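HepC.19480.a.B1 (Helicobacter pylori, PDB 6MTZ) is of unknown function but probably belongs to the DHH/DHHA1 family of metal-dependent phosphoesterases acting on nucleotides or short nucleic acids. Local coordinates at residues Gln10-Ser15 with Ser63-Leu68; Cys257-Gln262 with Asp343-Ile348. One frame throughout, in Å; residues are numbered along the deposited sequence.

Contact 1: Gln10-Ser15 with Ser63-Leu68; sequences QVYHLS and SEFLIL
Gln10, Tyr12 and Leu14 exchange backbone hydrogen bonds with Glu64, Leu66 and Leu68, five in all. Tyr12 is held through both of its backbone polar atoms: its N donates to Leu66 O at 2.9 Å, and its O accepts Leu68 N at 2.8 Å. The strand axes run 4.8 Å apart and only 15° from parallel. CA-H...O contacts fill in between these bonds; the shortest joins His13 CA to Leu68 O (3.2 Å), a carbonyl that also receives Leu14 N.

Apolar contacts occupy both faces. On the face of His13 and Leu68, the Leu68 CD2 methyl makes a CH-pi contact 3.6 Å from the His13 ring centroid and 2° off the ring normal. The ring takes that place because its CG lies anti to the backbone N (chi1 -175°), side by side with Leu68; hydrogen bonds linking ND1 with Ser28 OG and NE2 with Ser70 OG help fix its rotation. On the other face, the rings of Tyr12 and Phe65 meet at their edges, CE1 to CD2, at 3.7 Å, and Gln10 CB lies 3.7 Å from the same Phe65 CD2.

Helix 19-29 touches the His13 face and helix 43-59 the Tyr12 face, giving the parallel alpha/beta sandwich with beta-alpha-beta crossovers that is consistent with a DHH domain.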
loop_
_atom_site.group_PDB
_atom_site.type_symbol
_atom_site.label_atom_id
_atom_site.label_comp_id
_atom_site.label_asym_id
_atom_site.label_seq_id
_atom_site.Cartn_x
_atom_site.Cartn_y
_atom_site.Cartn_z
ATOM N N GLN A 10 7.121 5.361 20.013
ATOM C CA GLN A 10 6.348 5.349 18.783
ATOM C C GLN A 10 7.220 4.887 17.627
ATOM O O GLN A 10 8.281 5.464 17.369
ATOM C CB GLN A 10 5.774 6.733 18.494
ATOM C CG GLN A 10 4.966 7.297 19.654
ATOM C CD GLN A 10 3.681 6.523 19.900
ATOM O OE1 GLN A 10 3.021 6.083 18.952
ATOM N NE2 GLN A 10 3.323 6.345 21.175
ATOM N N VAL A 11 6.767 3.856 16.928
ATOM C CA VAL A 11 7.518 3.277 15.824
ATOM C C VAL A 11 6.870 3.696 14.517
ATOM O O VAL A 11 5.648 3.591 14.355
ATOM C CB VAL A 11 7.592 1.751 15.940
ATOM C CG1 VAL A 11 8.332 1.183 14.744
ATOM C CG2 VAL A 11 8.274 1.370 17.258
ATOM N N TYR A 12 7.694 4.181 13.591
ATOM C CA TYR A 12 7.279 4.495 12.230
ATOM C C TYR A 12 8.036 3.569 11.291
ATOM O O TYR A 12 9.268 3.640 11.211
ATOM C CB TYR A 12 7.557 5.968 11.912
ATOM C CG TYR A 12 6.708 6.888 12.752
ATOM C CD1 TYR A 12 7.089 7.241 14.043
ATOM C CD2 TYR A 12 5.510 7.384 12.264
ATOM C CE1 TYR A 12 6.301 8.072 14.820
ATOM C CE2 TYR A 12 4.717 8.217 13.028
ATOM C CZ TYR A 12 5.114 8.558 14.306
ATOM O OH TYR A 12 4.311 9.382 15.068
ATOM N N HIS A 13 7.313 2.691 10.585
ATOM C CA HIS A 13 7.953 1.614 9.835
ATOM C C HIS A 13 7.633 1.730 8.351
ATOM O O HIS A 13 6.518 1.409 7.920
ATOM C CB HIS A 13 7.542 0.244 10.373
ATOM C CG HIS A 13 8.262 -0.900 9.729
ATOM N ND1 HIS A 13 7.990 -2.218 10.035
ATOM C CD2 HIS A 13 9.238 -0.926 8.788
ATOM C CE1 HIS A 13 8.765 -3.004 9.310
ATOM N NE2 HIS A 13 9.533 -2.244 8.545
ATOM N N LEU A 14 8.636 2.120 7.572
ATOM C CA LEU A 14 8.539 2.215 6.117
ATOM C C LEU A 14 9.187 0.996 5.462
ATOM O O LEU A 14 10.349 0.670 5.761
ATOM C CB LEU A 14 9.213 3.496 5.631
ATOM C CG LEU A 14 9.508 3.573 4.134
ATOM C CD1 LEU A 14 8.194 3.578 3.329
ATOM C CD2 LEU A 14 10.410 4.785 3.813
ATOM N N SER A 15 8.450 0.344 4.551
ATOM C CA SER A 15 8.936 -0.865 3.884
ATOM C C SER A 15 8.482 -0.893 2.427
ATOM O O SER A 15 7.645 -0.095 1.992
ATOM C CB SER A 15 8.462 -2.144 4.599
ATOM O OG SER A 15 9.237 -3.256 4.179
ATOM N N SER A 63 7.673 11.328 23.129
ATOM C CA SER A 63 9.063 11.764 23.230
ATOM C C SER A 63 10.094 10.748 22.748
ATOM O O SER A 63 11.248 11.134 22.536
ATOM C CB SER A 63 9.396 12.156 24.679
ATOM O OG SER A 63 9.319 11.037 25.544
ATOM N N GLU A 64 9.732 9.479 22.561
ATOM C CA GLU A 64 10.669 8.455 22.113
ATOM C C GLU A 64 10.180 7.883 20.790
ATOM O O GLU A 64 9.010 7.505 20.670
ATOM C CB GLU A 64 10.811 7.339 23.153
ATOM C CG GLU A 64 11.059 7.824 24.582
ATOM C CD GLU A 64 12.508 8.196 24.840
ATOM O OE1 GLU A 64 13.369 7.840 24.013
ATOM O OE2 GLU A 64 12.784 8.848 25.872
ATOM N N PHE A 65 11.076 7.801 19.804
ATOM C CA PHE A 65 10.684 7.423 18.455
ATOM C C PHE A 65 11.717 6.506 17.822
ATOM O O PHE A 65 12.921 6.677 18.033
ATOM C CB PHE A 65 10.505 8.658 17.567
ATOM C CG PHE A 65 9.460 9.609 18.061
ATOM C CD1 PHE A 65 9.796 10.642 18.918
ATOM C CD2 PHE A 65 8.140 9.472 17.667
ATOM C CE1 PHE A 65 8.834 11.521 19.372
ATOM C CE2 PHE A 65 7.176 10.345 18.120
ATOM C CZ PHE A 65 7.523 11.372 18.973
ATOM N N LEU A 66 11.235 5.557 17.017
ATOM C CA LEU A 66 12.087 4.696 16.210
ATOM C C LEU A 66 11.613 4.736 14.766
ATOM O O LEU A 66 10.492 4.313 14.466
ATOM C CB LEU A 66 12.077 3.253 16.720
ATOM C CG LEU A 66 12.734 2.273 15.741
ATOM C CD1 LEU A 66 14.255 2.471 15.714
ATOM C CD2 LEU A 66 12.376 0.837 16.091
ATOM N N ILE A 67 12.459 5.239 13.875
ATOM C CA ILE A 67 12.200 5.181 12.445
ATOM C C ILE A 67 12.855 3.918 11.907
ATOM O O ILE A 67 14.077 3.750 11.999
ATOM C CB ILE A 67 12.733 6.426 11.726
ATOM C CG1 ILE A 67 12.078 7.682 12.283
ATOM C CG2 ILE A 67 12.480 6.312 10.226
ATOM C CD1 ILE A 67 12.473 8.953 11.524
ATOM N N LEU A 68 12.042 3.021 11.363
ATOM C CA LEU A 68 12.498 1.723 10.883
ATOM C C LEU A 68 12.217 1.643 9.389
ATOM O O LEU A 68 11.073 1.838 8.962
ATOM C CB LEU A 68 11.793 0.587 11.632
ATOM C CG LEU A 68 12.219 -0.830 11.254
ATOM C CD1 LEU A 68 13.671 -1.085 11.684
ATOM C CD2 LEU A 68 11.276 -1.890 11.837
#

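Contact 2: Cys257-Gln262 with Asp343-Ile348; sequences CSVYYQ and DIKEQI
Val259 and Ile348 supply the apolar part of this contact, with Val259 CG1 lying 4.2 Å from Ile348 CG2. The two side chains approach at a slant, and both CB atoms are directed at the opposing segment. Ile348 offers its CG2 branch, which stands anti to its backbone N, while its longer branch leads away; Leu268 and Val295 of the neighbouring strands also pack on Ile348, and Ile293 packs on Val259. One turn earlier in the helix, Lys345 adds the aliphatic part of its chain, its CG 4.2 Å from Val259 CG1.

The polar part belongs to Lys345. Its CG is anti to the backbone N (chi1 -176°) and the chain stays extended beyond it, which carries CE to 3.3 Å from Ser258 O. NZ stands 3.6 Å from Ser258 O without a direct hydrogen bond; it hydrogen-bonds to Asp256 O, just before the strand, and makes a long, weak ion pair with Glu349 OE2. A water donates to Ser258 O at 2.8 Å, but its link to Lys345 NZ is modelled so short that the bridge remains doubtful. The Ser258 hydroxyl turns to Lys254 O.

The axes of strand 258-261 and helix segment 343-348 are 9.6 Å apart and 11° from parallel. The backbones keep an even spacing along the contact, with Cys257 CA 7.6 Å from Lys345 CA and Val259 CA 7.7 Å from Ile348 CA. This is alpha/beta layering: the C-terminal helix 341-353 covers one face of the mixed sheet beside its outermost strand, in a domain consistent with DHHA1.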
loop_
_atom_site.group_PDB
_atom_site.type_symbol
_atom_site.label_atom_id
_atom_site.label_comp_id
_atom_site.label_asym_id
_atom_site.label_seq_id
_atom_site.Cartn_x
_atom_site.Cartn_y
_atom_site.Cartn_z
ATOM N N CYS A 257 -13.238 13.948 -1.475
ATOM C CA CYS A 257 -13.064 13.575 -2.875
ATOM C C CYS A 257 -14.104 14.196 -3.804
ATOM O O CYS A 257 -14.181 13.804 -4.976
ATOM C CB CYS A 257 -13.069 12.052 -3.020
ATOM S SG CYS A 257 -11.788 11.245 -2.015
ATOM N N SER A 258 -14.883 15.166 -3.322
ATOM C CA SER A 258 -15.947 15.754 -4.127
ATOM C C SER A 258 -15.389 16.817 -5.057
ATOM O O SER A 258 -14.582 17.654 -4.644
ATOM C CB SER A 258 -17.015 16.371 -3.240
ATOM O OG SER A 258 -17.904 15.384 -2.782
ATOM N N VAL A 259 -15.826 16.788 -6.309
ATOM C CA VAL A 259 -15.445 17.785 -7.297
ATOM C C VAL A 259 -16.713 18.228 -8.015
ATOM O O VAL A 259 -17.721 17.516 -8.036
ATOM C CB VAL A 259 -14.388 17.244 -8.288
ATOM C CG1 VAL A 259 -13.023 17.203 -7.615
ATOM C CG2 VAL A 259 -14.778 15.842 -8.775
ATOM N N TYR A 260 -16.661 19.424 -8.601
ATOM C CA TYR A 260 -17.866 20.072 -9.116
ATOM C C TYR A 260 -17.630 20.564 -10.534
ATOM O O TYR A 260 -16.778 21.426 -10.766
ATOM C CB TYR A 260 -18.294 21.218 -8.196
ATOM C CG TYR A 260 -18.525 20.717 -6.784
ATOM C CD1 TYR A 260 -17.473 20.637 -5.871
ATOM C CD2 TYR A 260 -19.786 20.277 -6.374
ATOM C CE1 TYR A 260 -17.671 20.160 -4.586
ATOM C CE2 TYR A 260 -19.992 19.793 -5.085
ATOM C CZ TYR A 260 -18.929 19.742 -4.197
ATOM O OH TYR A 260 -19.118 19.275 -2.918
ATOM N N TYR A 261 -18.381 20.000 -11.475
ATOM C CA TYR A 261 -18.380 20.410 -12.876
ATOM C C TYR A 261 -19.722 21.066 -13.175
ATOM O O TYR A 261 -20.756 20.383 -13.224
ATOM C CB TYR A 261 -18.138 19.210 -13.790
ATOM C CG TYR A 261 -18.322 19.529 -15.261
ATOM C CD1 TYR A 261 -17.335 20.203 -15.973
ATOM C CD2 TYR A 261 -19.480 19.146 -15.938
ATOM C CE1 TYR A 261 -17.496 20.492 -17.315
ATOM C CE2 TYR A 261 -19.652 19.436 -17.275
ATOM C CZ TYR A 261 -18.660 20.116 -17.957
ATOM O OH TYR A 261 -18.815 20.395 -19.285
ATOM N N GLN A 262 -19.709 22.383 -13.378
ATOM C CA GLN A 262 -20.916 23.161 -13.667
ATOM C C GLN A 262 -21.900 22.928 -12.536
ATOM O O GLN A 262 -21.586 23.288 -11.383
ATOM C CB GLN A 262 -21.436 22.799 -15.061
ATOM C CG GLN A 262 -20.456 23.023 -16.181
ATOM C CD GLN A 262 -21.110 22.897 -17.544
ATOM O OE1 GLN A 262 -22.159 22.261 -17.688
ATOM N NE2 GLN A 262 -20.500 23.513 -18.549
ATOM N N ASP A 343 -2.914 17.319 -3.917
ATOM C CA ASP A 343 -2.239 17.827 -5.113
ATOM C C ASP A 343 -2.952 17.392 -6.386
ATOM O O ASP A 343 -3.081 18.170 -7.340
ATOM C CB ASP A 343 -0.793 17.346 -5.147
ATOM C CG ASP A 343 0.081 18.052 -4.140
ATOM O OD1 ASP A 343 -0.304 19.142 -3.667
ATOM O OD2 ASP A 343 1.164 17.515 -3.834
ATOM N N ILE A 344 -3.401 16.145 -6.424
ATOM C CA ILE A 344 -4.097 15.639 -7.601
ATOM C C ILE A 344 -5.444 16.328 -7.752
ATOM O O ILE A 344 -5.826 16.749 -8.855
ATOM C CB ILE A 344 -4.228 14.105 -7.496
ATOM C CG1 ILE A 344 -2.872 13.454 -7.806
ATOM C CG2 ILE A 344 -5.299 13.572 -8.438
ATOM C CD1 ILE A 344 -2.399 12.464 -6.786
ATOM N N LYS A 345 -6.157 16.501 -6.640
ATOM C CA LYS A 345 -7.493 17.083 -6.681
ATOM C C LYS A 345 -7.458 18.526 -7.156
ATOM O O LYS A 345 -8.303 18.941 -7.955
ATOM C CB LYS A 345 -8.128 16.996 -5.300
ATOM C CG LYS A 345 -9.561 17.490 -5.244
ATOM C CD LYS A 345 -10.025 17.561 -3.797
ATOM C CE LYS A 345 -11.481 17.976 -3.706
ATOM N NZ LYS A 345 -11.924 18.116 -2.294
ATOM N N GLU A 346 -6.484 19.305 -6.670
ATOM C CA GLU A 346 -6.344 20.691 -7.099
ATOM C C GLU A 346 -6.235 20.793 -8.616
ATOM O O GLU A 346 -6.755 21.735 -9.219
ATOM C CB GLU A 346 -5.122 21.326 -6.431
ATOM C CG GLU A 346 -5.220 21.476 -4.920
ATOM C CD GLU A 346 -3.962 22.085 -4.310
ATOM O OE1 GLU A 346 -3.123 22.601 -5.075
ATOM O OE2 GLU A 346 -3.814 22.051 -3.069
ATOM N N GLN A 347 -5.576 19.823 -9.252
ATOM C CA GLN A 347 -5.441 19.867 -10.705
ATOM C C GLN A 347 -6.790 19.681 -11.400
ATOM O O GLN A 347 -7.097 20.385 -12.372
ATOM C CB GLN A 347 -4.423 18.822 -11.156
ATOM C CG GLN A 347 -3.010 19.239 -10.805
ATOM C CD GLN A 347 -1.985 18.167 -11.097
ATOM O OE1 GLN A 347 -1.403 18.127 -12.181
ATOM N NE2 GLN A 347 -1.745 17.301 -10.124
ATOM N N ILE A 348 -7.621 18.772 -10.895
ATOM C CA ILE A 348 -8.978 18.637 -11.415
ATOM C C ILE A 348 -9.781 19.911 -11.151
ATOM O O ILE A 348 -10.427 20.458 -12.057
ATOM C CB ILE A 348 -9.655 17.401 -10.799
ATOM C CG1 ILE A 348 -8.833 16.145 -11.086
ATOM C CG2 ILE A 348 -11.075 17.269 -11.291
ATOM C CD1 ILE A 348 -8.449 16.002 -12.514
HETATM O O HOH W 1 -14.320 18.160 -1.935
#

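In the fold
Both contacts are buried, yet they belong to different sheets: their centres lie 34 Å apart, their nearest atoms about 17 Å apart, and they follow one another along the chain. Contact 1 joins neighbouring strands inside the N-terminal parallel sheet, so backbone hydrogen bonding dominates and 462 Å² is buried. Contact 2 sets a helix against an outermost strand of the C-terminal mixed sheet; with no direct hydrogen bond across it and 170 Å² buried, it relies on methyl packing and a lysine chain. The separation fits a two-domain DHH/DHHA1 arrangement, in which an active site would probably form between the domains, though function remains unestablished.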